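Local coordinates for protein PTS-dependent dihydroxyacetone kinase, ADP-binding subunit DhaL (Lactococcus lactis subsp. lactis, PDB 3CR3) that carries the adenine nucleotide of a PEP-dependent dihydroxyacetone kinase, its ADP taking up a phosphoryl group from DhaM and passing it on to dihydroxyacetone bound to DhaK, at residues L2-D5 / T6-W10; K65-A68 / M69-S73; I95-D99 / T100-I104. All coordinates share one frame; numbering follows the deposited sequence.

Contact 1. Residues L2-D5 / T6-W10; sequences LTID and TTIEW
The amino-terminal cap of helix 4-20 brings Thr3, at the N-cap, against Thr6 and Thr7 in the first turn. Thr6 OG1 is held between its own backbone N and carbonyl carbon (chi1 60°), which turns it back to accept from Thr3 N at 2.9 Å, with an N-H...O angle of 158°. This is the half of a capping box in which the side chain three residues on serves the amide of the N-cap residue. Thr3 O in turn is gripped twice by a single residue: Thr7 N donates to it at 2.8 Å, and Thr7 OG1 donates to it at 2.7 Å from the opposite face of the carbonyl plane. The capped helix belongs to the all-helical fold of the DhaL family, and its inner side leans on helices 60-74 and 175-191, where Trp10 NE1 bonds to Leu183 O. Leu2, just before the cap, sets CB 3.3 Å from Thr7 OG1. Its CD1 meets the six-membered part of the indole obliquely, 3.7 Å from Trp10 CZ3, the two side chains crossing at about a right angle. On another flank of the turn, Ile4 CG2 and Ile8 CD1 make a looser apolar contact at 4.2 Å.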
# COMPACT_ATOMS: atom_id res chain seq x y z
N LEU A 2 -37.78 25.38 -10.10
CA LEU A 2 -37.75 25.24 -8.66
C LEU A 2 -37.82 26.58 -7.95
O LEU A 2 -37.42 27.61 -8.50
CB LEU A 2 -36.47 24.54 -8.23
CG LEU A 2 -36.32 23.05 -8.50
CD1 LEU A 2 -34.85 22.67 -8.35
CD2 LEU A 2 -37.19 22.24 -7.56
N THR A 3 -38.34 26.54 -6.72
CA THR A 3 -38.37 27.67 -5.82
C THR A 3 -37.81 27.19 -4.49
O THR A 3 -37.55 26.00 -4.35
CB THR A 3 -39.83 28.17 -5.61
OG1 THR A 3 -40.62 27.10 -5.10
CG2 THR A 3 -40.44 28.64 -6.93
N ILE A 4 -37.61 28.10 -3.54
CA ILE A 4 -37.22 27.74 -2.17
C ILE A 4 -38.09 26.62 -1.59
O ILE A 4 -37.56 25.61 -1.10
CB ILE A 4 -37.25 28.99 -1.21
CG1 ILE A 4 -36.03 29.88 -1.46
CG2 ILE A 4 -37.32 28.58 0.29
CD1 ILE A 4 -36.16 31.27 -0.85
N ASP A 5 -39.41 26.78 -1.69
CA ASP A 5 -40.36 25.84 -1.11
C ASP A 5 -40.36 24.47 -1.83
O ASP A 5 -40.38 23.41 -1.18
CB ASP A 5 -41.77 26.43 -1.08
CG ASP A 5 -41.94 27.54 -0.01
OD1 ASP A 5 -41.10 27.72 0.90
OD2 ASP A 5 -42.98 28.24 -0.07
N THR A 6 -40.36 24.48 -3.17
CA THR A 6 -40.39 23.22 -3.91
C THR A 6 -39.04 22.52 -3.91
O THR A 6 -38.99 21.30 -4.02
CB THR A 6 -40.91 23.37 -5.37
OG1 THR A 6 -40.08 24.28 -6.11
CG2 THR A 6 -42.35 23.86 -5.37
N THR A 7 -37.96 23.29 -3.81
CA THR A 7 -36.63 22.71 -3.62
C THR A 7 -36.57 21.96 -2.29
O THR A 7 -36.12 20.81 -2.25
CB THR A 7 -35.49 23.74 -3.73
OG1 THR A 7 -35.54 24.37 -5.02
CG2 THR A 7 -34.12 23.07 -3.59
N ILE A 8 -37.04 22.60 -1.22
CA ILE A 8 -37.08 21.93 0.07
C ILE A 8 -38.04 20.72 0.05
O ILE A 8 -37.74 19.67 0.64
CB ILE A 8 -37.40 22.91 1.22
CG1 ILE A 8 -36.15 23.76 1.53
CG2 ILE A 8 -37.85 22.16 2.47
CD1 ILE A 8 -36.41 25.00 2.36
N GLU A 9 -39.16 20.87 -0.64
CA GLU A 9 -40.07 19.76 -0.87
C GLU A 9 -39.35 18.61 -1.59
O GLU A 9 -39.48 17.46 -1.18
CB GLU A 9 -41.29 20.21 -1.69
CG GLU A 9 -42.34 19.10 -1.91
CD GLU A 9 -43.44 19.50 -2.89
OE1 GLU A 9 -43.36 20.59 -3.50
OE2 GLU A 9 -44.40 18.70 -3.06
N TRP A 10 -38.60 18.94 -2.64
CA TRP A 10 -37.95 17.94 -3.50
C TRP A 10 -36.94 17.13 -2.71
O TRP A 10 -36.98 15.89 -2.71
CB TRP A 10 -37.34 18.62 -4.77
CG TRP A 10 -36.26 17.82 -5.48
CD1 TRP A 10 -36.24 16.46 -5.70
CD2 TRP A 10 -35.04 18.33 -6.06
NE1 TRP A 10 -35.09 16.10 -6.37
CE2 TRP A 10 -34.34 17.22 -6.60
CE3 TRP A 10 -34.47 19.61 -6.16
CZ2 TRP A 10 -33.10 17.36 -7.25
CZ3 TRP A 10 -33.24 19.74 -6.80
CH2 TRP A 10 -32.57 18.62 -7.34

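Contact 2. Residues K65-A68 / M69-S73; sequences KKVA and MTLMS
From Met69 to Leu71 and on to Met72, each backbone N donates to the carbonyl four residues back, at Lys65, Lys66, Val67 and Ala68 in turn, in unbroken alpha-helical geometry; the Leu71 N to Val67 O bond is the straightest, at 174°. Lys66 O takes two bonds from one residue. Thr70 OG1, placed beside its own backbone N (chi1 -46°), reaches this oxygen at 2.6 Å, while Thr70 N approaches from the opposite face at 3.1 Å. A valine here would have no hydroxyl to offer, and Lys66 O would probably be left with the amide bond alone and a methyl group pressed near it. Val67 and Leu71 lie side by side and point the same way, CG1 of Val67 being 3.8 Å from CD1 of Leu71. Phe87 and Tyr83 of helix 79-94 rest on this pair. Selenomethionine Met69 folds its bent chain back so that its CE presses tightly on Ala68 CB, at 3.4 Å. Farther along, Ser73 OG bonds to an acidic side chain of another protein chain. The i to i+4 ladder, one rung doubled by a threonine hydroxyl, is ordinary alpha-helix geometry; in the all-helical DhaL fold, Val67 and Leu71 set helix 60-74 against helices 37-54 and 79-94.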
# COMPACT_ATOMS: atom_id res chain seq x y z
N LYS A 65 -25.98 25.00 -1.78
CA LYS A 65 -24.70 25.14 -1.09
C LYS A 65 -24.68 24.37 0.23
O LYS A 65 -23.69 23.73 0.56
CB LYS A 65 -24.34 26.62 -0.87
CG LYS A 65 -22.96 26.81 -0.21
CD LYS A 65 -22.35 28.21 -0.48
CE LYS A 65 -20.98 28.35 0.24
NZ LYS A 65 -20.05 27.21 -0.06
N LYS A 66 -25.80 24.44 0.96
CA LYS A 66 -25.96 23.74 2.24
C LYS A 66 -25.99 22.22 2.04
O LYS A 66 -25.45 21.46 2.85
CB LYS A 66 -27.24 24.22 2.95
CG LYS A 66 -27.50 23.60 4.33
CD LYS A 66 -26.34 23.81 5.30
CE LYS A 66 -26.38 25.17 6.00
NZ LYS A 66 -25.08 25.42 6.71
N VAL A 67 -26.63 21.80 0.95
CA VAL A 67 -26.68 20.38 0.59
C VAL A 67 -25.26 19.91 0.28
O VAL A 67 -24.79 18.91 0.82
CB VAL A 67 -27.63 20.12 -0.61
CG1 VAL A 67 -27.54 18.65 -1.09
CG2 VAL A 67 -29.05 20.46 -0.23
N ALA A 68 -24.56 20.65 -0.57
CA ALA A 68 -23.20 20.30 -0.96
C ALA A 68 -22.26 20.09 0.25
O ALA A 68 -21.59 19.07 0.34
CB ALA A 68 -22.65 21.34 -1.91
N MSE A 69 -22.25 21.04 1.18
CA MSE A 69 -21.36 20.97 2.35
C MSE A 69 -21.73 19.86 3.33
O MSE A 69 -20.84 19.22 3.88
CB MSE A 69 -21.29 22.32 3.09
CG MSE A 69 -20.87 23.50 2.21
SE MSE A 69 -19.18 23.23 1.24
CE MSE A 69 -19.76 22.50 -0.47
N THR A 70 -23.02 19.63 3.53
CA THR A 70 -23.50 18.56 4.40
C THR A 70 -23.10 17.17 3.85
O THR A 70 -22.55 16.35 4.58
CB THR A 70 -25.03 18.62 4.63
OG1 THR A 70 -25.41 19.97 4.94
CG2 THR A 70 -25.44 17.71 5.76
N LEU A 71 -23.36 16.93 2.57
CA LEU A 71 -23.00 15.67 1.92
C LEU A 71 -21.48 15.47 1.90
O LEU A 71 -20.99 14.36 2.14
CB LEU A 71 -23.60 15.56 0.51
CG LEU A 71 -25.14 15.55 0.36
CD1 LEU A 71 -25.57 15.40 -1.11
CD2 LEU A 71 -25.82 14.50 1.22
N MSE A 72 -20.73 16.55 1.67
CA MSE A 72 -19.26 16.49 1.65
C MSE A 72 -18.67 16.11 3.01
O MSE A 72 -17.67 15.41 3.07
CB MSE A 72 -18.66 17.81 1.17
CG MSE A 72 -18.71 18.00 -0.35
SE MSE A 72 -17.37 19.25 -0.96
CE MSE A 72 -18.13 19.78 -2.67
N SER A 73 -19.29 16.58 4.09
CA SER A 73 -18.85 16.23 5.44
C SER A 73 -19.31 14.85 5.90
O SER A 73 -18.52 14.09 6.47
CB SER A 73 -19.31 17.29 6.44
OG SER A 73 -18.68 18.54 6.17

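Contact 3. Residues I95-D99 / T100-I104; sequences IETLD and TSELI
Asp99 extends its carboxylate forward to Ser101 and Glu102 because CG stands opposite the backbone N (chi1 180°), with chi2 at 102° turning OD2 toward the start of helix 100-115. Glu102 N donates to Asp99 OD2 at 3.0 Å in a nearly straight bond of 169°, directed at the anti lone pair. Ser101 OG adds a longer bond to the syn lone pair of the same Asp99 OD2, at 3.3 Å. Asp99 is thus a classical N-cap, and its backbone also begins the helix, Asp99 O accepting from Leu103 N at 3.1 Å. Ahead of the cap, Thr97 OG1 accepts from Asp99 N at 3.1 Å, an ST turn that fixes the approach of the chain. A water joins the two segments by donating to Leu98 O at 2.6 Å and bonding to Thr100 OG1. Glu102 crosses Thr97 at about a right angle, its OE2 lying 3.8 Å from Thr97 CG2. Leu103 brings CD2 against the loop backbone, 3.7 Å from Thr97 O, and also touches Phe64 of helix 60-74. Two donors on one carboxylate oxygen, at the positive end of a helix dipole, are likely to favour the ionised form of Asp99, and its charge would probably offset part of that dipole.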
# COMPACT_ATOMS: atom_id res chain seq x y z
N ILE A 95 -27.68 30.98 -8.79
CA ILE A 95 -27.61 32.43 -8.52
C ILE A 95 -28.18 33.18 -9.72
O ILE A 95 -28.82 34.21 -9.56
CB ILE A 95 -26.17 32.92 -8.23
CG1 ILE A 95 -25.48 32.05 -7.17
CG2 ILE A 95 -26.18 34.40 -7.78
CD1 ILE A 95 -23.97 32.31 -7.08
N GLU A 96 -27.98 32.62 -10.91
CA GLU A 96 -28.33 33.28 -12.15
C GLU A 96 -29.56 32.69 -12.85
O GLU A 96 -30.31 33.43 -13.49
CB GLU A 96 -27.13 33.27 -13.10
CG GLU A 96 -25.86 33.90 -12.48
CD GLU A 96 -25.96 35.41 -12.20
OE1 GLU A 96 -26.96 36.05 -12.61
OE2 GLU A 96 -25.02 35.95 -11.58
N THR A 97 -29.76 31.38 -12.73
CA THR A 97 -30.89 30.70 -13.36
C THR A 97 -31.34 29.46 -12.59
O THR A 97 -30.52 28.73 -12.04
CB THR A 97 -30.59 30.29 -14.85
OG1 THR A 97 -31.77 29.73 -15.44
CG2 THR A 97 -29.45 29.27 -14.96
N LEU A 98 -32.66 29.25 -12.56
CA LEU A 98 -33.23 28.05 -11.95
C LEU A 98 -33.83 27.12 -13.02
O LEU A 98 -34.55 26.19 -12.69
CB LEU A 98 -34.24 28.41 -10.85
CG LEU A 98 -33.69 29.23 -9.66
CD1 LEU A 98 -34.80 29.76 -8.76
CD2 LEU A 98 -32.71 28.41 -8.86
N ASP A 99 -33.51 27.37 -14.29
CA ASP A 99 -33.85 26.43 -15.36
C ASP A 99 -33.37 25.03 -15.01
O ASP A 99 -32.20 24.82 -14.69
CB ASP A 99 -33.24 26.87 -16.70
CG ASP A 99 -33.58 25.91 -17.83
OD1 ASP A 99 -34.48 26.22 -18.64
OD2 ASP A 99 -32.98 24.84 -17.90
N THR A 100 -34.28 24.06 -15.09
CA THR A 100 -34.02 22.70 -14.63
C THR A 100 -32.88 22.02 -15.40
O THR A 100 -31.98 21.46 -14.78
CB THR A 100 -35.32 21.86 -14.61
OG1 THR A 100 -36.31 22.57 -13.84
CG2 THR A 100 -35.10 20.48 -14.00
N SER A 101 -32.90 22.10 -16.74
CA SER A 101 -31.83 21.46 -17.51
C SER A 101 -30.47 22.15 -17.30
O SER A 101 -29.45 21.49 -17.20
CB SER A 101 -32.20 21.24 -18.99
OG SER A 101 -31.95 22.39 -19.80
N GLU A 102 -30.46 23.48 -17.15
CA GLU A 102 -29.22 24.21 -16.80
C GLU A 102 -28.59 23.76 -15.48
O GLU A 102 -27.36 23.68 -15.37
CB GLU A 102 -29.48 25.72 -16.76
CG GLU A 102 -29.52 26.37 -18.14
CD GLU A 102 -28.34 27.29 -18.39
OE1 GLU A 102 -27.18 26.82 -18.40
OE2 GLU A 102 -28.59 28.50 -18.57
N LEU A 103 -29.43 23.49 -14.47
CA LEU A 103 -28.97 22.98 -13.18
C LEU A 103 -28.36 21.58 -13.32
O LEU A 103 -27.22 21.33 -12.90
CB LEU A 103 -30.12 22.95 -12.15
CG LEU A 103 -30.72 24.33 -11.78
CD1 LEU A 103 -31.93 24.20 -10.83
CD2 LEU A 103 -29.67 25.25 -11.18
N ILE A 104 -29.11 20.69 -13.95
CA ILE A 104 -28.67 19.32 -14.15
C ILE A 104 -27.37 19.32 -14.94
O ILE A 104 -26.46 18.55 -14.64
CB ILE A 104 -29.78 18.46 -14.84
CG1 ILE A 104 -31.09 18.48 -14.02
CG2 ILE A 104 -29.31 17.03 -15.11
CD1 ILE A 104 -30.92 18.19 -12.51
O HOH W 1 -35.86 24.19 -11.56

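How the contacts relate
The three contacts follow one another in series along the chain; each is local, so none nests in or crosses another. Contact 1 starts helix 4-20, contact 2 runs along the middle and later part of helix 60-74, and contact 3 carries the loop after helix 79-94 into helix 100-115. Two of them are therefore helix beginnings, and these meet in space: Leu2 CD1 packs on Leu103 CD1 at 4.1 Å. Contact 2 touches neither, its nearest atoms being about 7 Å from contact 1 and about 8 Å from contact 3. Phe64, the residue just before Lys65, bridges this separation, since Leu2, Thr7, Trp10 and Leu103 all touch it. Helix 175-191 likewise borders contacts 1 and 3.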